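PDB 2EH6: acetylornithine aminotransferase, which catalyses the pyridoxal-phosphate-dependent transfer of an amino group from N(2)-acetyl-L-ornithine to 2-oxoglutarate, a step of arginine biosynthesis. Local coordinates for residues A[154-166]-A[188-201]. Numbering follows the deposited sequence.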
ATOM      1  N   PHE A 154      14.853 -10.997  13.074  1.00 32.70           N
ATOM      2  CA  PHE A 154      13.549 -11.453  13.539  1.00 32.60           C
ATOM      3  C   PHE A 154      13.561 -12.902  14.016  1.00 33.21           C
ATOM      4  O   PHE A 154      14.117 -13.784  13.357  1.00 32.48           O
ATOM      5  CB  PHE A 154      12.494 -11.271  12.436  1.00 31.94           C
ATOM      6  CG  PHE A 154      12.227  -9.831  12.083  1.00 29.92           C
ATOM      7  CD1 PHE A 154      13.129  -9.112  11.307  1.00 28.05           C
ATOM      8  CD2 PHE A 154      11.086  -9.188  12.549  1.00 29.27           C
ATOM      9  CE1 PHE A 154      12.896  -7.774  10.999  1.00 27.98           C
ATOM     10  CE2 PHE A 154      10.845  -7.851  12.248  1.00 27.88           C
ATOM     11  CZ  PHE A 154      11.751  -7.142  11.471  1.00 27.92           C
ATOM     12  N   SER A 155      12.952 -13.137  15.175  1.00 32.23           N
ATOM     13  CA  SER A 155      12.870 -14.478  15.742  1.00 34.75           C
ATOM     14  C   SER A 155      11.428 -14.696  16.179  1.00 34.81           C
ATOM     15  O   SER A 155      10.720 -13.741  16.499  1.00 35.13           O
ATOM     16  CB  SER A 155      13.824 -14.629  16.937  1.00 35.42           C
ATOM     17  OG  SER A 155      13.495 -13.729  17.977  1.00 39.66           O
ATOM     18  N   TYR A 156      10.997 -15.950  16.209  1.00 33.91           N
ATOM     19  CA  TYR A 156       9.615 -16.244  16.562  1.00 34.47           C
ATOM     20  C   TYR A 156       9.414 -17.034  17.850  1.00 35.47           C
ATOM     21  O   TYR A 156       9.890 -18.161  17.990  1.00 35.79           O
ATOM     22  CB  TYR A 156       8.960 -16.976  15.385  1.00 32.63           C
ATOM     23  CG  TYR A 156       9.338 -16.353  14.058  1.00 32.68           C
ATOM     24  CD1 TYR A 156       8.904 -15.073  13.718  1.00 31.71           C
ATOM     25  CD2 TYR A 156      10.204 -17.005  13.185  1.00 33.66           C
ATOM     26  CE1 TYR A 156       9.332 -14.454  12.545  1.00 31.42           C
ATOM     27  CE2 TYR A 156      10.638 -16.399  12.012  1.00 33.33           C
ATOM     28  CZ  TYR A 156      10.201 -15.122  11.699  1.00 31.16           C
ATOM     29  OH  TYR A 156      10.657 -14.512  10.551  1.00 29.77           O
ATOM     30  N   ALA A 157       8.697 -16.425  18.788  1.00 36.58           N
ATOM     31  CA  ALA A 157       8.387 -17.058  20.063  1.00 36.89           C
ATOM     32  C   ALA A 157       7.020 -17.719  19.940  1.00 37.31           C
ATOM     33  O   ALA A 157       6.404 -17.690  18.870  1.00 36.40           O
ATOM     34  CB  ALA A 157       8.368 -16.016  21.173  1.00 36.42           C
ATOM     35  N   LYS A 158       6.541 -18.311  21.028  1.00 38.34           N
ATOM     36  CA  LYS A 158       5.242 -18.970  21.015  1.00 38.82           C
ATOM     37  C   LYS A 158       4.205 -18.229  21.851  1.00 38.54           C
ATOM     38  O   LYS A 158       4.470 -17.824  22.984  1.00 38.52           O
ATOM     39  CB  LYS A 158       5.386 -20.419  21.489  1.00 40.87           C
ATOM     40  CG  LYS A 158       6.180 -21.268  20.512  1.00 44.05           C
ATOM     41  CD  LYS A 158       6.346 -22.700  20.974  1.00 48.49           C
ATOM     42  CE  LYS A 158       7.113 -23.507  19.931  1.00 50.20           C
ATOM     43  NZ  LYS A 158       7.354 -24.912  20.361  1.00 53.12           N
ATOM     44  N   LEU A 159       3.022 -18.047  21.270  1.00 38.41           N
ATOM     45  CA  LEU A 159       1.933 -17.341  21.933  1.00 37.38           C
ATOM     46  C   LEU A 159       1.567 -18.054  23.232  1.00 37.62           C
ATOM     47  O   LEU A 159       1.507 -19.282  23.279  1.00 36.46           O
ATOM     48  CB  LEU A 159       0.714 -17.274  21.012  1.00 37.19           C
ATOM     49  CG  LEU A 159      -0.329 -16.194  21.308  1.00 36.89           C
ATOM     50  CD1 LEU A 159       0.232 -14.826  20.932  1.00 37.40           C
ATOM     51  CD2 LEU A 159      -1.597 -16.480  20.518  1.00 36.82           C
ATOM     52  N   ASN A 160       1.330 -17.270  24.277  1.00 36.78           N
ATOM     53  CA  ASN A 160       0.976 -17.785  25.597  1.00 40.12           C
ATOM     54  C   ASN A 160       2.085 -18.620  26.228  1.00 40.63           C
ATOM     55  O   ASN A 160       1.834 -19.425  27.123  1.00 41.27           O
ATOM     56  CB  ASN A 160      -0.316 -18.601  25.529  1.00 39.74           C
ATOM     57  CG  ASN A 160      -1.493 -17.774  25.063  1.00 41.29           C
ATOM     58  OD1 ASN A 160      -1.630 -16.608  25.436  1.00 40.80           O
ATOM     59  ND2 ASN A 160      -2.356 -18.373  24.254  1.00 40.54           N
ATOM     60  N   ASP A 161       3.307 -18.420  25.748  1.00 41.19           N
ATOM     61  CA  ASP A 161       4.481 -19.121  26.257  1.00 41.61           C
ATOM     62  C   ASP A 161       5.492 -18.024  26.556  1.00 41.69           C
ATOM     63  O   ASP A 161       6.336 -17.697  25.722  1.00 40.13           O
ATOM     64  CB  ASP A 161       5.036 -20.071  25.192  1.00 43.07           C
ATOM     65  CG  ASP A 161       6.204 -20.895  25.696  1.00 44.10           C
ATOM     66  OD1 ASP A 161       6.789 -20.525  26.736  1.00 45.48           O
ATOM     67  OD2 ASP A 161       6.545 -21.908  25.045  1.00 42.57           O
ATOM     68  N   ILE A 162       5.398 -17.453  27.752  1.00 41.49           N
ATOM     69  CA  ILE A 162       6.273 -16.359  28.146  1.00 42.46           C
ATOM     70  C   ILE A 162       7.751 -16.736  28.193  1.00 43.08           C
ATOM     71  O   ILE A 162       8.618 -15.888  27.989  1.00 42.51           O
ATOM     72  CB  ILE A 162       5.840 -15.780  29.515  1.00 42.55           C
ATOM     73  CG1 ILE A 162       6.311 -14.331  29.639  1.00 43.68           C
ATOM     74  CG2 ILE A 162       6.409 -16.621  30.648  1.00 44.10           C
ATOM     75  CD1 ILE A 162       5.688 -13.403  28.614  1.00 42.48           C
ATOM     76  N   ASP A 163       8.040 -18.007  28.453  1.00 44.27           N
ATOM     77  CA  ASP A 163       9.422 -18.460  28.516  1.00 44.73           C
ATOM     78  C   ASP A 163      10.075 -18.426  27.139  1.00 43.68           C
ATOM     79  O   ASP A 163      11.268 -18.145  27.025  1.00 43.76           O
ATOM     80  CB  ASP A 163       9.506 -19.873  29.109  1.00 47.21           C
ATOM     81  CG  ASP A 163       9.177 -19.906  30.597  1.00 49.53           C
ATOM     82  OD1 ASP A 163       9.736 -19.079  31.348  1.00 50.68           O
ATOM     83  OD2 ASP A 163       8.365 -20.757  31.018  1.00 50.36           O
ATOM     84  N   SER A 164       9.297 -18.701  26.095  1.00 42.00           N
ATOM     85  CA  SER A 164       9.832 -18.685  24.735  1.00 40.88           C
ATOM     86  C   SER A 164      10.257 -17.265  24.378  1.00 39.83           C
ATOM     87  O   SER A 164      11.125 -17.064  23.528  1.00 39.92           O
ATOM     88  CB  SER A 164       8.789 -19.185  23.723  1.00 40.47           C
ATOM     89  OG  SER A 164       7.701 -18.287  23.611  1.00 39.71           O
ATOM     90  N   VAL A 165       9.641 -16.284  25.030  1.00 38.62           N
ATOM     91  CA  VAL A 165       9.977 -14.888  24.789  1.00 39.77           C
ATOM     92  C   VAL A 165      11.323 -14.564  25.444  1.00 41.48           C
ATOM     93  O   VAL A 165      12.184 -13.935  24.833  1.00 42.03           O
ATOM     94  CB  VAL A 165       8.892 -13.939  25.358  1.00 39.49           C
ATOM     95  CG1 VAL A 165       9.265 -12.492  25.081  1.00 37.58           C
ATOM     96  CG2 VAL A 165       7.540 -14.261  24.736  1.00 38.99           C
ATOM     97  N   TYR A 166      11.505 -15.001  26.687  1.00 43.15           N
ATOM     98  CA  TYR A 166      12.756 -14.751  27.397  1.00 45.23           C
ATOM     99  C   TYR A 166      13.948 -15.375  26.674  1.00 45.56           C
ATOM    100  O   TYR A 166      15.014 -14.769  26.586  1.00 46.52           O
ATOM    101  CB  TYR A 166      12.691 -15.312  28.820  1.00 47.02           C
ATOM    102  CG  TYR A 166      11.700 -14.623  29.726  1.00 49.17           C
ATOM    103  CD1 TYR A 166      11.834 -13.270  30.044  1.00 51.20           C
ATOM    104  CD2 TYR A 166      10.638 -15.330  30.285  1.00 49.82           C
ATOM    105  CE1 TYR A 166      10.932 -12.640  30.899  1.00 52.46           C
ATOM    106  CE2 TYR A 166       9.731 -14.709  31.141  1.00 51.30           C
ATOM    107  CZ  TYR A 166       9.883 -13.369  31.444  1.00 52.62           C
ATOM    108  OH  TYR A 166       8.985 -12.764  32.296  1.00 55.44           O
ATOM    109  N   ASN A 188      -6.306 -17.276  17.058  1.00 34.25           N
ATOM    110  CA  ASN A 188      -5.635 -17.687  18.286  1.00 33.57           C
ATOM    111  C   ASN A 188      -5.628 -16.532  19.273  1.00 34.07           C
ATOM    112  O   ASN A 188      -5.185 -15.431  18.951  1.00 35.59           O
ATOM    113  CB  ASN A 188      -4.206 -18.128  17.980  1.00 32.18           C
ATOM    114  CG  ASN A 188      -4.151 -19.210  16.917  1.00 33.77           C
ATOM    115  OD1 ASN A 188      -4.921 -20.167  16.956  1.00 32.61           O
ATOM    116  ND2 ASN A 188      -3.234 -19.065  15.965  1.00 33.71           N
ATOM    117  N   GLU A 189      -6.119 -16.791  20.478  1.00 33.69           N
ATOM    118  CA  GLU A 189      -6.203 -15.770  21.512  1.00 35.22           C
ATOM    119  C   GLU A 189      -5.035 -15.735  22.491  1.00 36.00           C
ATOM    120  O   GLU A 189      -4.670 -16.755  23.073  1.00 36.57           O
ATOM    121  CB  GLU A 189      -7.493 -15.955  22.310  1.00 36.12           C
ATOM    122  CG  GLU A 189      -8.757 -15.679  21.533  1.00 36.67           C
ATOM    123  CD  GLU A 189     -10.003 -16.057  22.312  1.00 38.91           C
ATOM    124  OE1 GLU A 189     -10.401 -17.239  22.265  1.00 36.88           O
ATOM    125  OE2 GLU A 189     -10.574 -15.169  22.983  1.00 39.02           O
ATOM    126  N   ALA A 190      -4.459 -14.551  22.672  1.00 36.68           N
ATOM    127  CA  ALA A 190      -3.367 -14.371  23.619  1.00 36.45           C
ATOM    128  C   ALA A 190      -4.076 -14.247  24.963  1.00 37.43           C
ATOM    129  O   ALA A 190      -5.014 -13.460  25.094  1.00 37.44           O
ATOM    130  CB  ALA A 190      -2.603 -13.096  23.306  1.00 35.99           C
ATOM    131  N   SER A 191      -3.648 -15.024  25.952  1.00 38.40           N
ATOM    132  CA  SER A 191      -4.279 -14.987  27.271  1.00 39.02           C
ATOM    133  C   SER A 191      -4.045 -13.664  27.988  1.00 40.28           C
ATOM    134  O   SER A 191      -3.086 -12.946  27.698  1.00 39.15           O
ATOM    135  CB  SER A 191      -3.747 -16.120  28.149  1.00 39.31           C
ATOM    136  OG  SER A 191      -2.406 -15.867  28.536  1.00 40.55           O
ATOM    137  N   GLU A 192      -4.922 -13.345  28.933  1.00 41.65           N
ATOM    138  CA  GLU A 192      -4.774 -12.112  29.691  1.00 43.75           C
ATOM    139  C   GLU A 192      -3.494 -12.204  30.517  1.00 42.93           C
ATOM    140  O   GLU A 192      -2.750 -11.233  30.645  1.00 42.65           O
ATOM    141  CB  GLU A 192      -5.976 -11.901  30.612  1.00 46.66           C
ATOM    142  CG  GLU A 192      -5.943 -10.576  31.355  1.00 52.34           C
ATOM    143  CD  GLU A 192      -7.208 -10.325  32.154  1.00 56.01           C
ATOM    144  OE1 GLU A 192      -7.526 -11.144  33.043  1.00 58.37           O
ATOM    145  OE2 GLU A 192      -7.883  -9.305  31.892  1.00 58.73           O
ATOM    146  N   ASP A 193      -3.242 -13.384  31.070  1.00 42.79           N
ATOM    147  CA  ASP A 193      -2.051 -13.602  31.872  1.00 44.11           C
ATOM    148  C   ASP A 193      -0.809 -13.360  31.024  1.00 43.33           C
ATOM    149  O   ASP A 193       0.100 -12.636  31.429  1.00 42.23           O
ATOM    150  CB  ASP A 193      -2.030 -15.031  32.416  1.00 46.73           C
ATOM    151  CG  ASP A 193      -0.790 -15.320  33.240  1.00 50.35           C
ATOM    152  OD1 ASP A 193      -0.533 -14.567  34.206  1.00 52.31           O
ATOM    153  OD2 ASP A 193      -0.074 -16.297  32.926  1.00 51.00           O
ATOM    154  N   PHE A 194      -0.783 -13.969  29.841  1.00 41.65           N
ATOM    155  CA  PHE A 194       0.345 -13.827  28.927  1.00 40.61           C
ATOM    156  C   PHE A 194       0.586 -12.372  28.539  1.00 40.02           C
ATOM    157  O   PHE A 194       1.717 -11.890  28.598  1.00 40.36           O
ATOM    158  CB  PHE A 194       0.114 -14.658  27.662  1.00 40.53           C
ATOM    159  CG  PHE A 194       1.233 -14.564  26.663  1.00 41.04           C
ATOM    160  CD1 PHE A 194       2.491 -15.078  26.959  1.00 41.63           C
ATOM    161  CD2 PHE A 194       1.033 -13.949  25.430  1.00 39.21           C
ATOM    162  CE1 PHE A 194       3.537 -14.984  26.039  1.00 42.15           C
ATOM    163  CE2 PHE A 194       2.067 -13.851  24.505  1.00 39.88           C
ATOM    164  CZ  PHE A 194       3.322 -14.368  24.808  1.00 41.06           C
ATOM    165  N   LEU A 195      -0.473 -11.675  28.136  1.00 39.67           N
ATOM    166  CA  LEU A 195      -0.349 -10.277  27.736  1.00 40.10           C
ATOM    167  C   LEU A 195       0.129  -9.407  28.894  1.00 40.88           C
ATOM    168  O   LEU A 195       0.856  -8.431  28.692  1.00 38.87           O
ATOM    169  CB  LEU A 195      -1.686  -9.750  27.203  1.00 39.23           C
ATOM    170  CG  LEU A 195      -2.170 -10.403  25.903  1.00 40.24           C
ATOM    171  CD1 LEU A 195      -3.504  -9.806  25.500  1.00 40.21           C
ATOM    172  CD2 LEU A 195      -1.136 -10.197  24.800  1.00 36.88           C
ATOM    173  N   SER A 196      -0.288  -9.763  30.106  1.00 41.71           N
ATOM    174  CA  SER A 196       0.111  -9.030  31.300  1.00 42.63           C
ATOM    175  C   SER A 196       1.621  -9.141  31.478  1.00 41.47           C
ATOM    176  O   SER A 196       2.317  -8.139  31.627  1.00 42.17           O
ATOM    177  CB  SER A 196      -0.591  -9.605  32.529  1.00 43.90           C
ATOM    178  OG  SER A 196      -0.056  -9.052  33.721  1.00 48.74           O
ATOM    179  N   LYS A 197       2.119 -10.371  31.450  1.00 41.38           N
ATOM    180  CA  LYS A 197       3.543 -10.620  31.608  1.00 41.68           C
ATOM    181  C   LYS A 197       4.340 -10.002  30.472  1.00 41.43           C
ATOM    182  O   LYS A 197       5.426  -9.464  30.691  1.00 41.79           O
ATOM    183  CB  LYS A 197       3.815 -12.123  31.668  1.00 43.41           C
ATOM    184  CG  LYS A 197       3.237 -12.811  32.894  1.00 45.71           C
ATOM    185  CD  LYS A 197       3.515 -14.306  32.854  1.00 48.44           C
ATOM    186  CE  LYS A 197       2.911 -15.025  34.052  1.00 48.69           C
ATOM    187  NZ  LYS A 197       3.110 -16.497  33.948  1.00 49.41           N
ATOM    188  N   LEU A 198       3.803 -10.079  29.256  1.00 40.75           N
ATOM    189  CA  LEU A 198       4.484  -9.517  28.095  1.00 39.79           C
ATOM    190  C   LEU A 198       4.617  -8.012  28.283  1.00 39.90           C
ATOM    191  O   LEU A 198       5.654  -7.427  27.979  1.00 39.68           O
ATOM    192  CB  LEU A 198       3.702  -9.824  26.811  1.00 39.94           C
ATOM    193  CG  LEU A 198       4.420  -9.559  25.482  1.00 38.92           C
ATOM    194  CD1 LEU A 198       5.683 -10.402  25.406  1.00 37.74           C
ATOM    195  CD2 LEU A 198       3.495  -9.898  24.313  1.00 35.71           C
ATOM    196  N   GLN A 199       3.562  -7.386  28.793  1.00 41.08           N
ATOM    197  CA  GLN A 199       3.587  -5.950  29.033  1.00 43.73           C
ATOM    198  C   GLN A 199       4.672  -5.671  30.073  1.00 45.79           C
ATOM    199  O   GLN A 199       5.436  -4.711  29.953  1.00 45.76           O
ATOM    200  CB  GLN A 199       2.227  -5.477  29.553  1.00 44.90           C
ATOM    201  CG  GLN A 199       2.163  -3.992  29.878  1.00 46.99           C
ATOM    202  CD  GLN A 199       2.246  -3.117  28.643  1.00 48.94           C
ATOM    203  OE1 GLN A 199       1.282  -3.001  27.883  1.00 49.75           O
ATOM    204  NE2 GLN A 199       3.404  -2.502  28.429  1.00 49.82           N
ATOM    205  N   GLU A 200       4.730  -6.532  31.088  1.00 46.89           N
ATOM    206  CA  GLU A 200       5.707  -6.419  32.172  1.00 48.75           C
ATOM    207  C   GLU A 200       7.125  -6.490  31.626  1.00 47.88           C
ATOM    208  O   GLU A 200       7.970  -5.653  31.944  1.00 47.75           O
ATOM    209  CB  GLU A 200       5.500  -7.550  33.181  1.00 51.32           C
ATOM    210  CG  GLU A 200       6.524  -7.584  34.302  1.00 55.53           C
ATOM    211  CD  GLU A 200       6.468  -8.873  35.102  1.00 57.96           C
ATOM    212  OE1 GLU A 200       6.731  -9.948  34.516  1.00 58.51           O
ATOM    213  OE2 GLU A 200       6.160  -8.813  36.313  1.00 60.39           O
ATOM    214  N   ILE A 201       7.376  -7.504  30.806  1.00 48.43           N
ATOM    215  CA  ILE A 201       8.682  -7.705  30.199  1.00 49.51           C
ATOM    216  C   ILE A 201       9.147  -6.464  29.451  1.00 50.08           C
ATOM    217  O   ILE A 201      10.290  -6.033  29.594  1.00 50.06           O
ATOM    218  CB  ILE A 201       8.653  -8.887  29.215  1.00 51.08           C
ATOM    219  CG1 ILE A 201       8.399 -10.187  29.980  1.00 52.39           C
ATOM    220  CG2 ILE A 201       9.961  -8.959  28.446  1.00 52.11           C
ATOM    221  CD1 ILE A 201       8.349 -11.414  29.093  1.00 54.07           C
TER
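Against one face of the Phe194 ring lies the backbone of Asn160, its N 3.3 Å above the plane and over the ring centre, with Asn160 CA and Leu159 C over the same face. At the edge, near the ring plane, come Ile162 N and Val165 CG2. A second ring, that of Tyr166, is met obliquely by Ile201, whose CD1 lies 3.4 Å from Tyr166 CE1. With CG of Phe194 anti to the backbone N (chi1 180°), its ring swings out from the helix beneath the type II turn from Lys158 to Asp161. Replacing Phe194 by an alanine would probably leave this turn without the surface it rests on and open a gap beside Ile162 and Val165. The Asn160 amide, also flat, works by polarity: OD1 accepts from Ser191 N at 2.6 Å, nearly straight at 176°, while ND2 gives its hydrogen to Glu189 O at 3.1 Å, with that oxygen almost in the amide plane. One side chain thus ties down the backbone on both flanks of Ala190. Ser191 is in turn the N-cap of the helix, its OG accepting from Phe194 N (2.8 Å); across the contact, Asp161 caps helix 162-166 in the same way through Ser164 N. In the large domain of this class-III aminotransferase, the segments 162-166 and 192-201 of the two helices run nearly parallel, 23° apart, and Val165 and Leu198 both pack on Ile176 of the central sheet. Ile162 acts as a knob in a hole formed by Phe194, Lys197, Leu198 and Ile201, and its CD1 meets Ile201 CD1 tip to tip at a tight 3.4 Å. At the other end, Leu159 divides its branches, CD1 going to Ala190 CB and Phe194 CE2, and CD2 lying 4.0 Å from Asn188 CB.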